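Local coordinates for protein CRISPR-associated endonuclease Cas9 (Campylobacter jejuni subsp. jejuni serotype O:2, PDB 5X2H) that cleaves both strands of invading DNA matched by its guide RNA, with an HNH nuclease for the complementary strand and a RuvC-like nuclease for the other, at residues A[80-85]-A[122-127]; A[476-481]-A[505-510]; A[694-699]-A[804-809]. All coordinates share one frame; numbering follows the deposited sequence.

Contact 1: A[80-85]-A[122-127]; sequences NEFKLN and QDFARV. With nucleotides of chain B.
Phe82 and Phe124 meet at about a right angle: the edge of the Phe82 ring meets Phe124, CZ of Phe82 lying 3.7 Å from CD2 of Phe124. The same Phe82 edge also borders the backbone of the opposing helix, CE2 of Phe82 standing 4.2 Å from the N of Ala125. Phe124 leans into this position with CG trans to its backbone N (chi1 -160°). Rings of Phe214, Phe222 and Phe228 continue the cluster, two of them, Phe214 and Phe222, edge-to-face with Phe124 and the third in touch with Phe82. In the chain that follows the long helix 51-82, Lys83, with positive phi, is the first residue to leave helical geometry, and the turn made there brings Leu84 round to the start of helix 121-133. Leu84 places CD1 4.3 Å from CB of Ala125. Its other methyl, CD2, comes 3.8 Å from NE2 of Gln122, whose chain bends at chi2 (79°) and so brings the amide back toward the leucine. Tyr89 and Ile78 touch both Leu84 and Ala125. The side-chain contacts are largely apolar, yet the RNA is close at hand: from the last helical turn Asn80 extends ND2 to N1 of A63 of chain B (3.0 Å), a hydrogen bond bent to 136° at the hydrogen.

Contact 2: A[476-481]-A[505-510]; sequences YGKVHK and YLDFLP
Leu509 gives more surface to the contact than any other residue, driving its side chain between Lys478 and His480. CD1 of Leu509 sits over one face of the imidazole, 3.8 Å from the ring centroid and 22° off the normal, a CH-pi contact displaced toward the rim of the ring. CB of Leu509 approaches ND1 of His480 to 3.4 Å, while the carbonyl O of Pro510 lies at the ring edge, in its plane. CG and CD2 of the leucine rest on CB of Lys478, each 3.6 Å away. Lys478 runs extended as far as CE and then turns at chi4 (-62°), which brings NZ to a long salt bridge of 3.8 Å with OD2 of Asp507; the main partner of the Lys478 ammonium is Asp439, in a salt bridge. Both segments are loops of the RuvC-like nuclease domain: 476-481 leads from helix 456-476 into strand 481-485 of the RNase H-type sheet, and 505-510 leaves helix 493-505. Their backbones are tied by a single bond, N of Leu509 to O of Val479 (3.0 Å), practically straight at the hydrogen (179°) although the donor stands above the carbonyl plane. The same oxygen touches the edge of the Phe508 ring, 3.3 Å from CD2. Phe508 stacks on His529, whose ND1 is bonded to O of His480, and its ring also reaches Ile482 and Val530 on adjacent strands of the sheet.

Contact 3: A[694-699]-A[804-809]; sequences KFYAVP and GIQNLK. With nucleotides of chain C.
Ile805 pushes its CD1 methyl to within 3.6 Å of CB of Ala697, and this pair forms the apolar centre of the contact. CG1 of the isoleucine lies between its backbone N and carbonyl carbon (chi1 80°), a rotation that sends CD1 toward the strand. Next to it Phe695 packs CB against CG1 of Ile805, and its CD2 faces CB of Leu808 at 4.2 Å. The ring edge points at the carbonyl O of Leu808, in plane, with CE2 3.4 Å away, and Phe811 meets the ring edge-to-face. Ile805 to Leu808 make a type I beta turn between strands 799-804 and 810-816 of the PAM-interacting C-terminal domain, and the turn docks on strand 695-700, which pairs with strand 683-689. N of Phe695 donates to O of Gln806 (3.0 Å), and CA of Lys694 adds a C-H contact to that oxygen. Farther out, the amide of Gln806 stands nearly perpendicular to the Tyr696 ring, its OE1 3.7 Å from the phenol OH. Lys694 and Asn807 run side by side, CE of the lysine 3.6 Å from OD1 of Asn807. Asn807 ND2 donates to DC1 of chain C O5' (2.7 Å). Gly804 N is hydrogen-bonded to a phosphate of the bound DNA, consistent with a turn docked by apolar packing and a backbone bond that offers these two N-H groups to the DNA backbone.

How the contacts relate
The three contacts lie far apart and share no helix or strand; even contacts 2 and 3, the closest pair, have centres about 48 Å apart. Contact 1 is the most buried, an aromatic and aliphatic cluster between a helix end with its following loop and a second helix, without polar bonds between its segments. Contacts 2 and 3 are partly buried, each with one backbone hydrogen bond, but contact 2 joins two loops beside the RuvC sheet and contact 3 sets a turn on a strand of another sheet. Only contact 2 has a salt bridge between its segments, and a long one. Contacts 1 and 3 reach RNA and DNA, whereas the nearest atom of contact 2 is about 12 Å from the bound nucleic acid.

Contact 1: A[80-85]-A[122-127]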
loop_
_atom_site.group_PDB
_atom_site.type_symbol
_atom_site.label_atom_id
_atom_site.label_comp_id
_atom_site.label_asym_id
_atom_site.label_seq_id
_atom_site.Cartn_x
_atom_site.Cartn_y
_atom_site.Cartn_z
ATOM N N ASN A 80 -35.499 18.484 12.761
ATOM C CA ASN A 80 -36.762 18.561 12.033
ATOM C C ASN A 80 -37.898 17.931 12.828
ATOM O O ASN A 80 -38.998 18.491 12.901
ATOM C CB ASN A 80 -36.628 17.883 10.669
ATOM C CG ASN A 80 -35.645 18.590 9.758
ATOM O OD1 ASN A 80 -35.327 19.761 9.957
ATOM N ND2 ASN A 80 -35.167 17.881 8.742
ATOM N N GLU A 81 -37.652 16.769 13.433
ATOM C CA GLU A 81 -38.720 16.056 14.126
ATOM C C GLU A 81 -39.065 16.717 15.454
ATOM O O GLU A 81 -40.243 16.824 15.810
ATOM C CB GLU A 81 -38.315 14.599 14.345
ATOM C CG GLU A 81 -39.374 13.748 15.021
ATOM C CD GLU A 81 -40.507 13.368 14.088
ATOM O OE1 GLU A 81 -40.434 13.695 12.884
ATOM O OE2 GLU A 81 -41.471 12.731 14.560
ATOM N N PHE A 82 -38.059 17.163 16.200
ATOM C CA PHE A 82 -38.278 17.733 17.522
ATOM C C PHE A 82 -38.409 19.249 17.505
ATOM O O PHE A 82 -38.620 19.845 18.566
ATOM C CB PHE A 82 -37.141 17.325 18.467
ATOM C CG PHE A 82 -37.084 15.847 18.746
ATOM C CD1 PHE A 82 -38.159 15.027 18.444
ATOM C CD2 PHE A 82 -35.955 15.281 19.315
ATOM C CE1 PHE A 82 -38.107 13.671 18.699
ATOM C CE2 PHE A 82 -35.898 13.924 19.574
ATOM C CZ PHE A 82 -36.976 13.119 19.266
ATOM N N LYS A 83 -38.297 19.879 16.333
ATOM C CA LYS A 83 -38.363 21.337 16.203
ATOM C C LYS A 83 -37.266 22.011 17.026
ATOM O O LYS A 83 -37.473 23.065 17.629
ATOM C CB LYS A 83 -39.745 21.873 16.585
ATOM N N LEU A 84 -36.090 21.392 17.050
ATOM C CA LEU A 84 -34.919 21.943 17.709
ATOM C C LEU A 84 -34.053 22.672 16.684
ATOM O O LEU A 84 -34.351 22.706 15.487
ATOM C CB LEU A 84 -34.136 20.838 18.419
ATOM C CG LEU A 84 -34.909 20.083 19.502
ATOM C CD1 LEU A 84 -34.103 18.909 20.028
ATOM C CD2 LEU A 84 -35.294 21.022 20.634
ATOM N N ASN A 85 -32.960 23.259 17.162
ATOM C CA ASN A 85 -32.067 24.049 16.326
ATOM C C ASN A 85 -30.884 23.187 15.906
ATOM O O ASN A 85 -30.143 22.686 16.757
ATOM C CB ASN A 85 -31.588 25.296 17.067
ATOM C CG ASN A 85 -31.687 26.548 16.221
ATOM O OD1 ASN A 85 -32.722 27.216 16.202
ATOM N ND2 ASN A 85 -30.609 26.873 15.514
ATOM N N GLN A 122 -34.852 16.971 24.313
ATOM C CA GLN A 122 -33.426 17.268 24.385
ATOM C C GLN A 122 -32.642 16.071 24.909
ATOM O O GLN A 122 -31.498 15.848 24.492
ATOM C CB GLN A 122 -33.177 18.491 25.269
ATOM C CG GLN A 122 -33.719 19.806 24.719
ATOM C CD GLN A 122 -35.214 19.969 24.936
ATOM O OE1 GLN A 122 -35.866 19.109 25.529
ATOM N NE2 GLN A 122 -35.764 21.078 24.454
ATOM N N ASP A 123 -33.240 15.295 25.816
ATOM C CA ASP A 123 -32.583 14.093 26.317
ATOM C C ASP A 123 -32.555 13.003 25.255
ATOM O O ASP A 123 -31.517 12.374 25.023
ATOM C CB ASP A 123 -33.289 13.592 27.578
ATOM C CG ASP A 123 -33.191 14.570 28.730
ATOM O OD1 ASP A 123 -32.176 15.294 28.809
ATOM O OD2 ASP A 123 -34.132 14.614 29.553
ATOM N N PHE A 124 -33.696 12.758 24.605
ATOM C CA PHE A 124 -33.744 11.760 23.545
ATOM C C PHE A 124 -32.793 12.114 22.410
ATOM O O PHE A 124 -32.221 11.220 21.774
ATOM C CB PHE A 124 -35.175 11.621 23.020
ATOM C CG PHE A 124 -35.435 10.335 22.283
ATOM C CD1 PHE A 124 -34.569 9.261 22.401
ATOM C CD2 PHE A 124 -36.549 10.202 21.468
ATOM C CE1 PHE A 124 -34.809 8.079 21.722
ATOM C CE2 PHE A 124 -36.794 9.023 20.787
ATOM C CZ PHE A 124 -35.921 7.961 20.913
ATOM N N ALA A 125 -32.605 13.410 22.148
ATOM C CA ALA A 125 -31.694 13.835 21.091
ATOM C C ALA A 125 -30.264 13.408 21.392
ATOM O O ALA A 125 -29.564 12.881 20.519
ATOM C CB ALA A 125 -31.776 15.351 20.911
ATOM N N ARG A 126 -29.813 13.629 22.630
ATOM C CA ARG A 126 -28.448 13.260 22.990
ATOM C C ARG A 126 -28.281 11.749 23.087
ATOM O O ARG A 126 -27.187 11.233 22.838
ATOM C CB ARG A 126 -28.052 13.941 24.302
ATOM C CG ARG A 126 -27.818 15.440 24.147
ATOM C CD ARG A 126 -27.524 16.133 25.469
ATOM N NE ARG A 126 -26.649 15.334 26.317
ATOM C CZ ARG A 126 -26.938 14.981 27.563
ATOM N NH1 ARG A 126 -28.075 15.376 28.122
ATOM N NH2 ARG A 126 -26.082 14.245 28.255
ATOM N N VAL A 127 -29.347 11.026 23.434
ATOM C CA VAL A 127 -29.275 9.568 23.474
ATOM C C VAL A 127 -29.026 9.011 22.079
ATOM O O VAL A 127 -28.143 8.169 21.877
ATOM C CB VAL A 127 -30.556 8.981 24.094
ATOM C CG1 VAL A 127 -30.663 7.495 23.784
ATOM C CG2 VAL A 127 -30.574 9.213 25.597
ATOM P P A B 63 -25.129 17.980 5.866
ATOM O OP1 A B 63 -25.783 19.233 6.314
ATOM O OP2 A B 63 -23.721 17.712 6.259
ATOM O "O5'" A B 63 -26.008 16.734 6.337
ATOM C "C5'" A B 63 -25.604 15.402 6.038
ATOM C "C4'" A B 63 -26.694 14.624 5.340
ATOM O "O4'" A B 63 -27.948 14.840 6.040
ATOM C "C3'" A B 63 -26.993 15.024 3.897
ATOM O "O3'" A B 63 -26.172 14.404 2.913
ATOM C "C2'" A B 63 -28.460 14.641 3.729
ATOM O "O2'" A B 63 -28.594 13.253 3.456
ATOM C "C1'" A B 63 -29.017 14.913 5.122
ATOM N N9 A B 63 -29.637 16.247 5.222
ATOM C C8 A B 63 -29.102 17.462 4.867
ATOM N N7 A B 63 -29.906 18.475 5.081
ATOM C C5 A B 63 -31.040 17.888 5.621
ATOM C C6 A B 63 -32.253 18.428 6.067
ATOM N N6 A B 63 -32.522 19.734 6.034
ATOM N N1 A B 63 -33.185 17.574 6.546
ATOM C C2 A B 63 -32.900 16.265 6.573
ATOM N N3 A B 63 -31.793 15.636 6.182
ATOM C C4 A B 63 -30.891 16.517 5.715
#

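Contact 2: A[476-481]-A[505-510]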
loop_
_atom_site.group_PDB
_atom_site.type_symbol
_atom_site.label_atom_id
_atom_site.label_comp_id
_atom_site.label_asym_id
_atom_site.label_seq_id
_atom_site.Cartn_x
_atom_site.Cartn_y
_atom_site.Cartn_z
ATOM N N TYR A 476 26.334 2.439 -25.253
ATOM C CA TYR A 476 27.154 1.471 -25.968
ATOM C C TYR A 476 26.443 0.751 -27.107
ATOM O O TYR A 476 27.110 0.036 -27.863
ATOM C CB TYR A 476 27.707 0.416 -24.997
ATOM C CG TYR A 476 28.500 0.987 -23.844
ATOM C CD1 TYR A 476 29.795 1.454 -24.028
ATOM C CD2 TYR A 476 27.957 1.049 -22.567
ATOM C CE1 TYR A 476 30.524 1.975 -22.973
ATOM C CE2 TYR A 476 28.679 1.566 -21.508
ATOM C CZ TYR A 476 29.961 2.028 -21.717
ATOM O OH TYR A 476 30.680 2.543 -20.663
ATOM N N GLY A 477 25.132 0.902 -27.253
ATOM C CA GLY A 477 24.419 0.229 -28.323
ATOM C C GLY A 477 23.967 -1.167 -27.946
ATOM O O GLY A 477 24.073 -1.609 -26.799
ATOM N N LYS A 478 23.460 -1.878 -28.954
ATOM C CA LYS A 478 22.881 -3.198 -28.737
ATOM C C LYS A 478 23.917 -4.178 -28.194
ATOM O O LYS A 478 25.122 -4.040 -28.419
ATOM C CB LYS A 478 22.287 -3.746 -30.035
ATOM C CG LYS A 478 21.005 -3.074 -30.496
ATOM C CD LYS A 478 20.449 -3.781 -31.725
ATOM C CE LYS A 478 19.231 -3.067 -32.289
ATOM N NZ LYS A 478 18.101 -3.026 -31.322
ATOM N N VAL A 479 23.424 -5.188 -27.472
ATOM C CA VAL A 479 24.253 -6.162 -26.775
ATOM C C VAL A 479 23.762 -7.558 -27.145
ATOM O O VAL A 479 22.631 -7.744 -27.598
ATOM C CB VAL A 479 24.215 -5.942 -25.243
ATOM C CG1 VAL A 479 25.260 -6.780 -24.531
ATOM C CG2 VAL A 479 24.421 -4.472 -24.912
ATOM N N HIS A 480 24.638 -8.549 -26.962
ATOM C CA HIS A 480 24.276 -9.925 -27.291
ATOM C C HIS A 480 23.517 -10.605 -26.158
ATOM O O HIS A 480 22.587 -11.382 -26.412
ATOM C CB HIS A 480 25.524 -10.745 -27.627
ATOM C CG HIS A 480 26.371 -10.154 -28.708
ATOM N ND1 HIS A 480 26.090 -10.317 -30.047
ATOM C CD2 HIS A 480 27.502 -9.411 -28.648
ATOM C CE1 HIS A 480 27.007 -9.695 -30.766
ATOM N NE2 HIS A 480 27.874 -9.136 -29.941
ATOM N N LYS A 481 23.902 -10.343 -24.910
ATOM C CA LYS A 481 23.428 -11.153 -23.799
ATOM C C LYS A 481 23.243 -10.294 -22.557
ATOM O O LYS A 481 23.895 -9.259 -22.391
ATOM C CB LYS A 481 24.402 -12.297 -23.496
ATOM C CG LYS A 481 23.716 -13.602 -23.146
ATOM C CD LYS A 481 24.524 -14.403 -22.148
ATOM C CE LYS A 481 23.709 -15.570 -21.619
ATOM N NZ LYS A 481 24.341 -16.198 -20.427
ATOM N N TYR A 505 10.530 -8.313 -24.756
ATOM C CA TYR A 505 10.362 -6.955 -25.254
ATOM C C TYR A 505 11.632 -6.275 -25.745
ATOM O O TYR A 505 11.530 -5.187 -26.322
ATOM C CB TYR A 505 9.727 -6.067 -24.170
ATOM C CG TYR A 505 8.266 -6.365 -23.935
ATOM C CD1 TYR A 505 7.282 -5.696 -24.650
ATOM C CD2 TYR A 505 7.870 -7.322 -23.011
ATOM C CE1 TYR A 505 5.946 -5.966 -24.449
ATOM C CE2 TYR A 505 6.534 -7.600 -22.803
ATOM C CZ TYR A 505 5.576 -6.917 -23.525
ATOM O OH TYR A 505 4.243 -7.184 -23.325
ATOM N N LEU A 506 12.811 -6.858 -25.549
ATOM C CA LEU A 506 14.059 -6.230 -25.961
ATOM C C LEU A 506 14.642 -6.951 -27.169
ATOM O O LEU A 506 14.658 -8.184 -27.223
ATOM C CB LEU A 506 15.082 -6.224 -24.822
ATOM C CG LEU A 506 16.298 -5.319 -25.039
ATOM C CD1 LEU A 506 15.898 -3.854 -24.926
ATOM C CD2 LEU A 506 17.415 -5.653 -24.062
ATOM N N ASP A 507 15.122 -6.172 -28.136
ATOM C CA ASP A 507 15.770 -6.715 -29.321
ATOM C C ASP A 507 17.277 -6.746 -29.103
ATOM O O ASP A 507 17.875 -5.734 -28.722
ATOM C CB ASP A 507 15.427 -5.879 -30.555
ATOM C CG ASP A 507 15.882 -6.533 -31.843
ATOM O OD1 ASP A 507 16.148 -7.753 -31.832
ATOM O OD2 ASP A 507 15.978 -5.823 -32.866
ATOM N N PHE A 508 17.885 -7.902 -29.346
ATOM C CA PHE A 508 19.303 -8.120 -29.106
ATOM C C PHE A 508 20.071 -8.194 -30.420
ATOM O O PHE A 508 19.496 -8.245 -31.512
ATOM C CB PHE A 508 19.528 -9.404 -28.301
ATOM C CG PHE A 508 19.110 -9.302 -26.864
ATOM C CD1 PHE A 508 17.799 -9.546 -26.490
ATOM C CD2 PHE A 508 20.033 -8.973 -25.884
ATOM C CE1 PHE A 508 17.414 -9.457 -25.166
ATOM C CE2 PHE A 508 19.654 -8.880 -24.559
ATOM C CZ PHE A 508 18.344 -9.122 -24.199
ATOM N N LEU A 509 21.394 -8.201 -30.295
ATOM C CA LEU A 509 22.243 -8.440 -31.450
ATOM C C LEU A 509 22.146 -9.906 -31.865
ATOM O O LEU A 509 22.079 -10.792 -31.008
ATOM C CB LEU A 509 23.698 -8.093 -31.138
ATOM C CG LEU A 509 24.101 -6.620 -31.142
ATOM C CD1 LEU A 509 25.577 -6.475 -30.812
ATOM C CD2 LEU A 509 23.784 -5.984 -32.486
ATOM N N PRO A 510 22.122 -10.190 -33.165
ATOM C CA PRO A 510 22.175 -11.589 -33.606
ATOM C C PRO A 510 23.490 -12.235 -33.193
ATOM O O PRO A 510 24.572 -11.698 -33.442
ATOM C CB PRO A 510 22.049 -11.485 -35.131
ATOM C CG PRO A 510 21.400 -10.158 -35.373
ATOM C CD PRO A 510 21.914 -9.261 -34.286
#

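Contact 3: A[694-699]-A[804-809]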
loop_
_atom_site.group_PDB
_atom_site.type_symbol
_atom_site.label_atom_id
_atom_site.label_comp_id
_atom_site.label_asym_id
_atom_site.label_seq_id
_atom_site.Cartn_x
_atom_site.Cartn_y
_atom_site.Cartn_z
ATOM N N LYS A 694 28.808 34.866 1.432
ATOM C CA LYS A 694 28.360 33.897 2.419
ATOM C C LYS A 694 27.062 33.240 1.966
ATOM O O LYS A 694 26.237 33.849 1.279
ATOM C CB LYS A 694 28.173 34.566 3.781
ATOM C CG LYS A 694 29.465 35.115 4.370
ATOM C CD LYS A 694 29.232 35.751 5.729
ATOM C CE LYS A 694 30.537 36.215 6.359
ATOM N NZ LYS A 694 30.314 36.853 7.691
ATOM N N PHE A 695 26.889 31.980 2.352
ATOM C CA PHE A 695 25.753 31.185 1.907
ATOM C C PHE A 695 24.644 31.187 2.951
ATOM O O PHE A 695 24.891 31.323 4.153
ATOM C CB PHE A 695 26.181 29.750 1.593
ATOM C CG PHE A 695 27.105 29.647 0.414
ATOM C CD1 PHE A 695 26.601 29.594 -0.875
ATOM C CD2 PHE A 695 28.483 29.632 0.594
ATOM C CE1 PHE A 695 27.449 29.511 -1.965
ATOM C CE2 PHE A 695 29.337 29.549 -0.490
ATOM C CZ PHE A 695 28.820 29.489 -1.774
ATOM N N TYR A 696 23.410 31.046 2.467
ATOM C CA TYR A 696 22.218 31.082 3.301
ATOM C C TYR A 696 21.214 30.070 2.768
ATOM O O TYR A 696 21.144 29.819 1.561
ATOM C CB TYR A 696 21.615 32.493 3.339
ATOM C CG TYR A 696 22.557 33.524 3.925
ATOM C CD1 TYR A 696 23.436 34.237 3.114
ATOM C CD2 TYR A 696 22.585 33.771 5.291
ATOM C CE1 TYR A 696 24.309 35.175 3.649
ATOM C CE2 TYR A 696 23.455 34.709 5.836
ATOM C CZ TYR A 696 24.314 35.407 5.010
ATOM O OH TYR A 696 25.179 36.338 5.545
ATOM N N ALA A 697 20.439 29.482 3.681
ATOM C CA ALA A 697 19.565 28.368 3.343
ATOM C C ALA A 697 18.138 28.642 3.788
ATOM O O ALA A 697 17.902 29.092 4.914
ATOM C CB ALA A 697 20.054 27.064 3.976
ATOM N N VAL A 698 17.192 28.348 2.902
ATOM C CA VAL A 698 15.764 28.457 3.170
ATOM C C VAL A 698 15.199 27.035 3.222
ATOM O O VAL A 698 15.172 26.347 2.192
ATOM C CB VAL A 698 15.048 29.300 2.107
ATOM C CG1 VAL A 698 13.546 29.330 2.374
ATOM C CG2 VAL A 698 15.617 30.710 2.079
ATOM N N PRO A 699 14.756 26.558 4.382
ATOM C CA PRO A 699 14.202 25.200 4.453
ATOM C C PRO A 699 12.768 25.171 3.952
ATOM O O PRO A 699 11.974 26.076 4.227
ATOM C CB PRO A 699 14.284 24.869 5.949
ATOM C CG PRO A 699 14.141 26.205 6.620
ATOM C CD PRO A 699 14.721 27.244 5.684
ATOM N N GLY A 804 28.957 23.630 8.703
ATOM C CA GLY A 804 28.399 24.953 8.468
ATOM C C GLY A 804 28.461 25.342 7.001
ATOM O O GLY A 804 29.435 25.063 6.298
ATOM N N ILE A 805 27.397 26.000 6.534
ATOM C CA ILE A 805 27.313 26.417 5.140
ATOM C C ILE A 805 27.738 27.868 4.930
ATOM O O ILE A 805 28.170 28.214 3.820
ATOM C CB ILE A 805 25.887 26.217 4.580
ATOM C CG1 ILE A 805 24.975 27.366 5.010
ATOM C CG2 ILE A 805 25.301 24.908 5.049
ATOM C CD1 ILE A 805 23.597 27.304 4.408
ATOM N N GLN A 806 27.638 28.716 5.956
ATOM C CA GLN A 806 27.738 30.156 5.738
ATOM C C GLN A 806 29.092 30.546 5.157
ATOM O O GLN A 806 29.167 31.388 4.256
ATOM C CB GLN A 806 27.478 30.904 7.046
ATOM C CG GLN A 806 27.285 32.401 6.869
ATOM C CD GLN A 806 27.037 33.119 8.184
ATOM O OE1 GLN A 806 26.285 34.094 8.239
ATOM N NE2 GLN A 806 27.671 32.642 9.250
ATOM N N ASN A 807 30.171 29.937 5.647
ATOM C CA ASN A 807 31.519 30.319 5.249
ATOM C C ASN A 807 32.194 29.266 4.379
ATOM O O ASN A 807 33.427 29.225 4.311
ATOM C CB ASN A 807 32.370 30.612 6.485
ATOM C CG ASN A 807 31.813 31.750 7.311
ATOM O OD1 ASN A 807 31.403 32.779 6.773
ATOM N ND2 ASN A 807 31.777 31.567 8.625
ATOM N N LEU A 808 31.414 28.419 3.710
ATOM C CA LEU A 808 31.989 27.436 2.802
ATOM C C LEU A 808 32.758 28.135 1.689
ATOM O O LEU A 808 32.293 29.126 1.118
ATOM C CB LEU A 808 30.893 26.550 2.210
ATOM C CG LEU A 808 30.343 25.426 3.091
ATOM C CD1 LEU A 808 29.194 24.695 2.388
ATOM C CD2 LEU A 808 31.450 24.456 3.455
ATOM N N LYS A 809 33.951 27.618 1.390
ATOM C CA LYS A 809 34.753 28.198 0.319
ATOM C C LYS A 809 34.218 27.792 -1.049
ATOM O O LYS A 809 34.235 28.593 -1.991
ATOM C CB LYS A 809 36.216 27.784 0.487
ATOM C CG LYS A 809 37.128 28.257 -0.623
ATOM C CD LYS A 809 38.577 27.871 -0.350
ATOM C CE LYS A 809 39.477 28.262 -1.508
ATOM N NZ LYS A 809 40.911 27.977 -1.216
ATOM O "O5'" DC C 1 31.890 29.172 9.821
ATOM C "C5'" DC C 1 31.415 28.795 11.103
ATOM C "C4'" DC C 1 32.179 27.595 11.628
ATOM O "O4'" DC C 1 31.984 27.489 13.062
ATOM C "C3'" DC C 1 31.748 26.248 11.064
ATOM O "O3'" DC C 1 32.851 25.345 11.109
ATOM C "C2'" DC C 1 30.645 25.844 12.035
ATOM C "C1'" DC C 1 31.217 26.341 13.362
ATOM N N1 DC C 1 30.180 26.727 14.358
ATOM C C2 DC C 1 30.009 25.957 15.512
ATOM O O2 DC C 1 30.718 24.960 15.679
ATOM N N3 DC C 1 29.065 26.328 16.417
ATOM C C4 DC C 1 28.319 27.412 16.198
ATOM N N4 DC C 1 27.403 27.737 17.116
ATOM C C5 DC C 1 28.482 28.212 15.027
ATOM C C6 DC C 1 29.415 27.837 14.143
#